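PDB 5CQF: L-lysine 6-monooxygenase from Pseudomonas syringae pv. tomato, which probably works as an FAD- and NADP-dependent oxidoreductase that hydroxylates the side-chain amine of lysine in siderophore biosynthesis. Local coordinates for residues A24-A29 against W120-V125; F32-E37 against S85-A90. All blocks are in the same frame, centred on the assembly; numbering follows the deposited sequence.

Contact 1 (A24-A29 against W120-V125)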
loop_
_atom_site.group_PDB
_atom_site.type_symbol
_atom_site.label_atom_id
_atom_site.label_comp_id
_atom_site.label_asym_id
_atom_site.label_seq_id
_atom_site.Cartn_x
_atom_site.Cartn_y
_atom_site.Cartn_z
ATOM N N ALA A 24 -5.360 -26.789 15.526
ATOM C CA ALA A 24 -6.472 -26.792 16.454
ATOM C C ALA A 24 -6.115 -27.483 17.764
ATOM O O ALA A 24 -6.358 -26.928 18.844
ATOM C CB ALA A 24 -7.686 -27.444 15.805
ATOM N N GLY A 25 -5.546 -28.687 17.687
ATOM C CA GLY A 25 -5.128 -29.408 18.907
ATOM C C GLY A 25 -3.967 -28.720 19.616
ATOM O O GLY A 25 -3.831 -28.774 20.845
ATOM N N ILE A 26 -3.097 -28.076 18.857
ATOM C CA ILE A 26 -1.974 -27.381 19.474
ATOM C C ILE A 26 -2.481 -26.200 20.273
ATOM O O ILE A 26 -2.020 -25.930 21.397
ATOM C CB ILE A 26 -0.977 -26.938 18.419
ATOM C CG1 ILE A 26 -0.211 -28.152 17.908
ATOM C CG2 ILE A 26 -0.013 -25.927 18.995
ATOM C CD1 ILE A 26 0.414 -27.955 16.564
ATOM N N ALA A 27 -3.456 -25.513 19.690
ATOM C CA ALA A 27 -4.071 -24.380 20.347
ATOM C C ALA A 27 -4.675 -24.794 21.646
ATOM O O ALA A 27 -4.575 -24.074 22.599
ATOM C CB ALA A 27 -5.148 -23.767 19.467
ATOM N N LEU A 28 -5.358 -25.944 21.657
ATOM C CA LEU A 28 -5.951 -26.491 22.880
ATOM C C LEU A 28 -4.910 -26.838 23.912
ATOM O O LEU A 28 -5.085 -26.506 25.074
ATOM C CB LEU A 28 -6.759 -27.741 22.568
ATOM C CG LEU A 28 -7.494 -28.342 23.738
ATOM C CD1 LEU A 28 -8.602 -27.439 24.247
ATOM C CD2 LEU A 28 -8.030 -29.682 23.282
ATOM N N ALA A 29 -3.853 -27.532 23.508
ATOM C CA ALA A 29 -2.731 -27.797 24.433
ATOM C C ALA A 29 -2.137 -26.527 24.991
ATOM O O ALA A 29 -1.784 -26.487 26.168
ATOM C CB ALA A 29 -1.644 -28.614 23.764
ATOM N N TRP A 120 7.343 -24.286 16.214
ATOM C CA TRP A 120 7.982 -23.783 17.412
ATOM C C TRP A 120 7.066 -23.925 18.612
ATOM O O TRP A 120 7.524 -24.215 19.722
ATOM C CB TRP A 120 8.429 -22.338 17.174
ATOM C CG TRP A 120 8.971 -21.586 18.337
ATOM C CD1 TRP A 120 10.295 -21.449 18.685
ATOM C CD2 TRP A 120 8.239 -20.748 19.245
ATOM N NE1 TRP A 120 10.410 -20.625 19.775
ATOM C CE2 TRP A 120 9.168 -20.193 20.146
ATOM C CE3 TRP A 120 6.885 -20.435 19.400
ATOM C CZ2 TRP A 120 8.786 -19.348 21.190
ATOM C CZ3 TRP A 120 6.510 -19.604 20.442
ATOM C CH2 TRP A 120 7.454 -19.071 21.321
ATOM N N VAL A 121 5.773 -23.724 18.419
ATOM C CA VAL A 121 4.815 -23.939 19.517
ATOM C C VAL A 121 4.618 -25.424 19.785
ATOM O O VAL A 121 4.654 -25.886 20.926
ATOM C CB VAL A 121 3.408 -23.366 19.238
ATOM C CG1 VAL A 121 2.521 -23.586 20.457
ATOM C CG2 VAL A 121 3.473 -21.887 18.948
ATOM N N SER A 122 4.375 -26.170 18.725
ATOM C CA SER A 122 4.175 -27.614 18.868
ATOM C C SER A 122 5.274 -28.237 19.723
ATOM O O SER A 122 4.991 -28.853 20.747
ATOM C CB SER A 122 4.096 -28.279 17.489
ATOM O OG SER A 122 4.005 -29.668 17.638
ATOM N N ARG A 123 6.524 -28.013 19.340
ATOM C CA ARG A 123 7.692 -28.542 20.081
ATOM C C ARG A 123 7.692 -28.274 21.568
ATOM O O ARG A 123 8.453 -28.895 22.280
ATOM C CB ARG A 123 8.985 -27.914 19.570
ATOM C CG ARG A 123 9.603 -28.616 18.392
ATOM C CD ARG A 123 10.947 -27.971 18.060
ATOM N NE ARG A 123 10.830 -26.842 17.123
ATOM C CZ ARG A 123 11.281 -25.594 17.328
ATOM N NH1 ARG A 123 11.896 -25.243 18.470
ATOM N NH2 ARG A 123 11.111 -24.675 16.372
ATOM N N GLN A 124 6.942 -27.276 22.017
ATOM C CA GLN A 124 6.933 -26.892 23.418
ATOM C C GLN A 124 5.761 -27.463 24.165
ATOM O O GLN A 124 5.799 -27.465 25.385
ATOM C CB GLN A 124 6.876 -25.367 23.569
ATOM C CG GLN A 124 8.115 -24.627 23.119
ATOM C CD GLN A 124 7.932 -23.144 23.240
ATOM O OE1 GLN A 124 8.052 -22.591 24.324
ATOM N NE2 GLN A 124 7.608 -22.487 22.126
ATOM N N VAL A 125 4.718 -27.919 23.460
ATOM C CA VAL A 125 3.497 -28.433 24.125
ATOM C C VAL A 125 3.076 -29.853 23.708
ATOM O O VAL A 125 1.952 -30.270 23.965
ATOM C CB VAL A 125 2.295 -27.493 23.893
ATOM C CG1 VAL A 125 2.603 -26.095 24.386
ATOM C CG2 VAL A 125 1.903 -27.448 22.431
#

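Contact 2 (F32-E37 against S85-A90)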
loop_
_atom_site.group_PDB
_atom_site.type_symbol
_atom_site.label_atom_id
_atom_site.label_comp_id
_atom_site.label_asym_id
_atom_site.label_seq_id
_atom_site.Cartn_x
_atom_site.Cartn_y
_atom_site.Cartn_z
ATOM N N PHE A 32 -4.034 -25.453 28.026
ATOM C CA PHE A 32 -3.718 -26.263 29.205
ATOM C C PHE A 32 -2.356 -25.911 29.752
ATOM O O PHE A 32 -2.214 -25.690 30.960
ATOM C CB PHE A 32 -3.832 -27.754 28.907
ATOM C CG PHE A 32 -5.249 -28.222 28.823
ATOM C CD1 PHE A 32 -6.009 -28.330 29.966
ATOM C CD2 PHE A 32 -5.837 -28.489 27.607
ATOM C CE1 PHE A 32 -7.318 -28.724 29.908
ATOM C CE2 PHE A 32 -7.155 -28.890 27.532
ATOM C CZ PHE A 32 -7.898 -29.017 28.690
ATOM N N GLU A 33 -1.367 -25.808 28.876
ATOM C CA GLU A 33 -0.040 -25.415 29.342
ATOM C C GLU A 33 -0.016 -24.023 29.963
ATOM O O GLU A 33 0.586 -23.856 31.000
ATOM C CB GLU A 33 1.006 -25.546 28.240
ATOM C CG GLU A 33 1.230 -26.988 27.787
ATOM C CD GLU A 33 1.889 -27.875 28.854
ATOM O OE1 GLU A 33 2.753 -27.363 29.612
ATOM O OE2 GLU A 33 1.543 -29.082 28.932
ATOM N N ASP A 34 -0.658 -23.023 29.356
ATOM C CA ASP A 34 -0.766 -21.705 30.009
ATOM C C ASP A 34 -1.245 -21.868 31.449
ATOM O O ASP A 34 -0.703 -21.267 32.364
ATOM C CB ASP A 34 -1.754 -20.785 29.285
ATOM C CG ASP A 34 -1.168 -20.149 28.009
ATOM O OD1 ASP A 34 0.027 -20.387 27.681
ATOM O OD2 ASP A 34 -1.929 -19.409 27.327
ATOM N N ALA A 35 -2.269 -22.690 31.629
ATOM C CA ALA A 35 -2.881 -22.901 32.931
ATOM C C ALA A 35 -1.942 -23.624 33.929
ATOM O O ALA A 35 -1.767 -23.176 35.063
ATOM C CB ALA A 35 -4.185 -23.656 32.757
ATOM N N ARG A 36 -1.327 -24.713 33.469
ATOM C CA ARG A 36 -0.307 -25.451 34.221
ATOM C C ARG A 36 0.806 -24.529 34.724
ATOM O O ARG A 36 1.178 -24.567 35.907
ATOM C CB ARG A 36 0.299 -26.554 33.334
ATOM C CG ARG A 36 1.076 -27.644 34.070
ATOM C CD ARG A 36 2.224 -28.197 33.230
ATOM N NE ARG A 36 3.214 -27.153 32.920
ATOM C CZ ARG A 36 4.262 -26.808 33.683
ATOM N NH1 ARG A 36 4.521 -27.419 34.838
ATOM N NH2 ARG A 36 5.072 -25.839 33.288
ATOM N N GLU A 37 1.332 -23.696 33.830
ATOM C CA GLU A 37 2.467 -22.832 34.164
ATOM C C GLU A 37 2.066 -21.707 35.116
ATOM O O GLU A 37 2.892 -21.186 35.855
ATOM C CB GLU A 37 3.099 -22.232 32.906
ATOM C CG GLU A 37 4.495 -21.660 33.142
ATOM C CD GLU A 37 4.639 -20.202 32.746
ATOM O OE1 GLU A 37 5.772 -19.802 32.424
ATOM O OE2 GLU A 37 3.642 -19.456 32.770
ATOM N N SER A 85 0.510 -15.487 27.119
ATOM C CA SER A 85 0.986 -16.831 26.868
ATOM C C SER A 85 2.429 -16.824 26.400
ATOM O O SER A 85 2.850 -15.932 25.679
ATOM C CB SER A 85 0.104 -17.484 25.820
ATOM O OG SER A 85 0.564 -18.768 25.466
ATOM N N ARG A 86 3.187 -17.841 26.786
ATOM C CA ARG A 86 4.543 -17.928 26.317
ATOM C C ARG A 86 4.656 -18.435 24.877
ATOM O O ARG A 86 5.753 -18.429 24.317
ATOM C CB ARG A 86 5.412 -18.720 27.296
ATOM C CG ARG A 86 5.296 -20.225 27.280
ATOM C CD ARG A 86 5.949 -20.761 28.553
ATOM N NE ARG A 86 5.970 -22.218 28.606
ATOM C CZ ARG A 86 4.987 -22.988 29.072
ATOM N NH1 ARG A 86 3.842 -22.470 29.523
ATOM N NH2 ARG A 86 5.136 -24.301 29.060
ATOM N N PHE A 87 3.516 -18.764 24.261
ATOM C CA PHE A 87 3.453 -19.244 22.872
ATOM C C PHE A 87 2.996 -18.213 21.834
ATOM O O PHE A 87 2.734 -18.553 20.691
ATOM C CB PHE A 87 2.573 -20.471 22.836
ATOM C CG PHE A 87 2.864 -21.420 23.962
ATOM C CD1 PHE A 87 4.081 -22.103 24.006
ATOM C CD2 PHE A 87 1.960 -21.596 24.989
ATOM C CE1 PHE A 87 4.378 -22.974 25.044
ATOM C CE2 PHE A 87 2.244 -22.462 26.027
ATOM C CZ PHE A 87 3.455 -23.150 26.057
ATOM N N SER A 88 2.966 -16.948 22.226
ATOM C CA SER A 88 2.614 -15.863 21.320
ATOM C C SER A 88 3.641 -15.688 20.207
ATOM O O SER A 88 4.777 -16.082 20.343
ATOM C CB SER A 88 2.456 -14.568 22.108
ATOM O OG SER A 88 3.714 -14.090 22.547
ATOM N N PHE A 89 3.219 -15.108 19.092
ATOM C CA PHE A 89 4.085 -14.860 17.972
ATOM C C PHE A 89 5.151 -13.833 18.356
ATOM O O PHE A 89 6.254 -13.896 17.875
ATOM C CB PHE A 89 3.260 -14.322 16.809
ATOM C CG PHE A 89 3.985 -14.314 15.493
ATOM C CD1 PHE A 89 4.079 -15.457 14.744
ATOM C CD2 PHE A 89 4.569 -13.184 15.022
ATOM C CE1 PHE A 89 4.739 -15.475 13.550
ATOM C CE2 PHE A 89 5.221 -13.171 13.802
ATOM C CZ PHE A 89 5.301 -14.339 13.065
ATOM N N ALA A 90 4.809 -12.872 19.201
ATOM C CA ALA A 90 5.792 -11.941 19.728
ATOM C C ALA A 90 6.911 -12.668 20.486
ATOM O O ALA A 90 8.070 -12.382 20.266
ATOM C CB ALA A 90 5.125 -10.927 20.611
HETATM O O HOH W 1 2.480 -19.786 28.770
#

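Contact 1 (A24-A29 against W120-V125)
Ile-26 and Ala-29 meet Val-121, Ser-122 and Val-125 mainly through their aliphatic carbons; the flat groups belong to other sides of helix 111-125. There the indole of Trp-120 has the amide nitrogen of Gln-124, NE2, over the centre of one face, 3.2 Å above the ring plane. That NE2 donates to Trp-120 O at 3.0 Å, nearly straight (170°), with the donor well above the carbonyl plane of Trp-120 and the acceptor oxygen in the plane of the Gln-124 amide, which fixes the turn of the amide. Tyr-92 meets the indole edge-to-face, and Asp-95 accepts from its NE1. Arg-123, on the exposed side, lays one face of its guanidinium against CA of Trp-120.

Across the interface Ile-26 splits its two branches. CG2 goes to the methyl CG1 of Val-121, 3.7 Å away, while the CG1 arm, anti to the carbonyl carbon and nearly extended, carries CD1 to CB of Ser-122 at 3.8 Å. One turn on, Val-125 has CG1 anti to its carbonyl carbon (chi1 -57°), so CG2 falls between the backbone N and the carbonyl carbon, and that methyl lands on CB of Ala-29 at 4.0 Å. Phe-21 packs on both Ile-26 and Ser-122. No hydrogen bond spans the gap, and the axes of 24-29 and 120-125, 9.8 Å apart at closest, cross at 53°.

Helix 23-37 also packs on strand 47-50 and helix 412-428. Following strand 16-19 and carrying Gly-25 of a GxGxxG pattern, it fits the first helix of a Rossmann-type dinucleotide-binding fold, consistent with binding of FAD.

Contact 2 (F32-E37 against S85-A90)
Ser-85 meets Asp-34 at the start of an ST turn, set within a type I beta turn from Ser-85 to Ser-88 that leads into helix 89-96; Ser-88 is the N-cap, its OG accepting from Met-91 N. The turn rests against the C-terminal part of helix 23-37. Ser-85 OG, anti to its own backbone N (chi1 176°), works both ways: it donates to Asp-34 OD1 at 2.8 Å, on the syn lone pair, and accepts from Phe-87 N at 3.2 Å. A water gives a second bond to Asp-34 OD1 and accepts from both the backbone N of Arg-86 and its NH1, so it links the carboxylate to the arginine by way of solvent. Asp-34 OD2 is taken up by Arg-81 and Asn-82, which leaves this buried carboxylate gripped at both oxygens.

Arg-86 runs extended from CG to NE, and its guanidinium has Phe-87 CZ over the centre of one face, 3.4 Å above the plane. Glu-33 O lies at its edge, in plane. The Glu-33 carboxylate, turned 71° from the guanidinium, makes only a long salt bridge, OE1 to Arg-86 NH2 at 3.9 Å; the same OE1 takes a weak bond from Arg-36 NE at 3.3 Å. Sharing one carboxylate oxygen probably eases the nearness of the two arginines. Glu-37 touches Arg-86 with its aliphatic part, CB to NH1 at 3.5 Å, while its OE2 pairs with Arg-84 of the second subunit, which also packs on Arg-86. Beside this polar network, Glu-33 CB approaches the Phe-87 ring obliquely, 4.0 Å from CE2.

Both contacts draw on helix 23-37, an earlier part of it in contact 1 and its last turns in contact 2, with centres about 9 Å apart. Contact 1 is wholly buried helix-on-helix packing with no polar bond across it; contact 2 is partly buried, sets a loop against the helix and relies on charges, a hydroxyl and a bridging water, with the second subunit at its border. Phe-87 and Val-125 join them: Val-125 CG1 lies 3.5 Å from Phe-87 CZ and also packs on the Glu-33 side chain. The apolar packing of contact 1 thus continues through Phe-87 to the charged groups of contact 2.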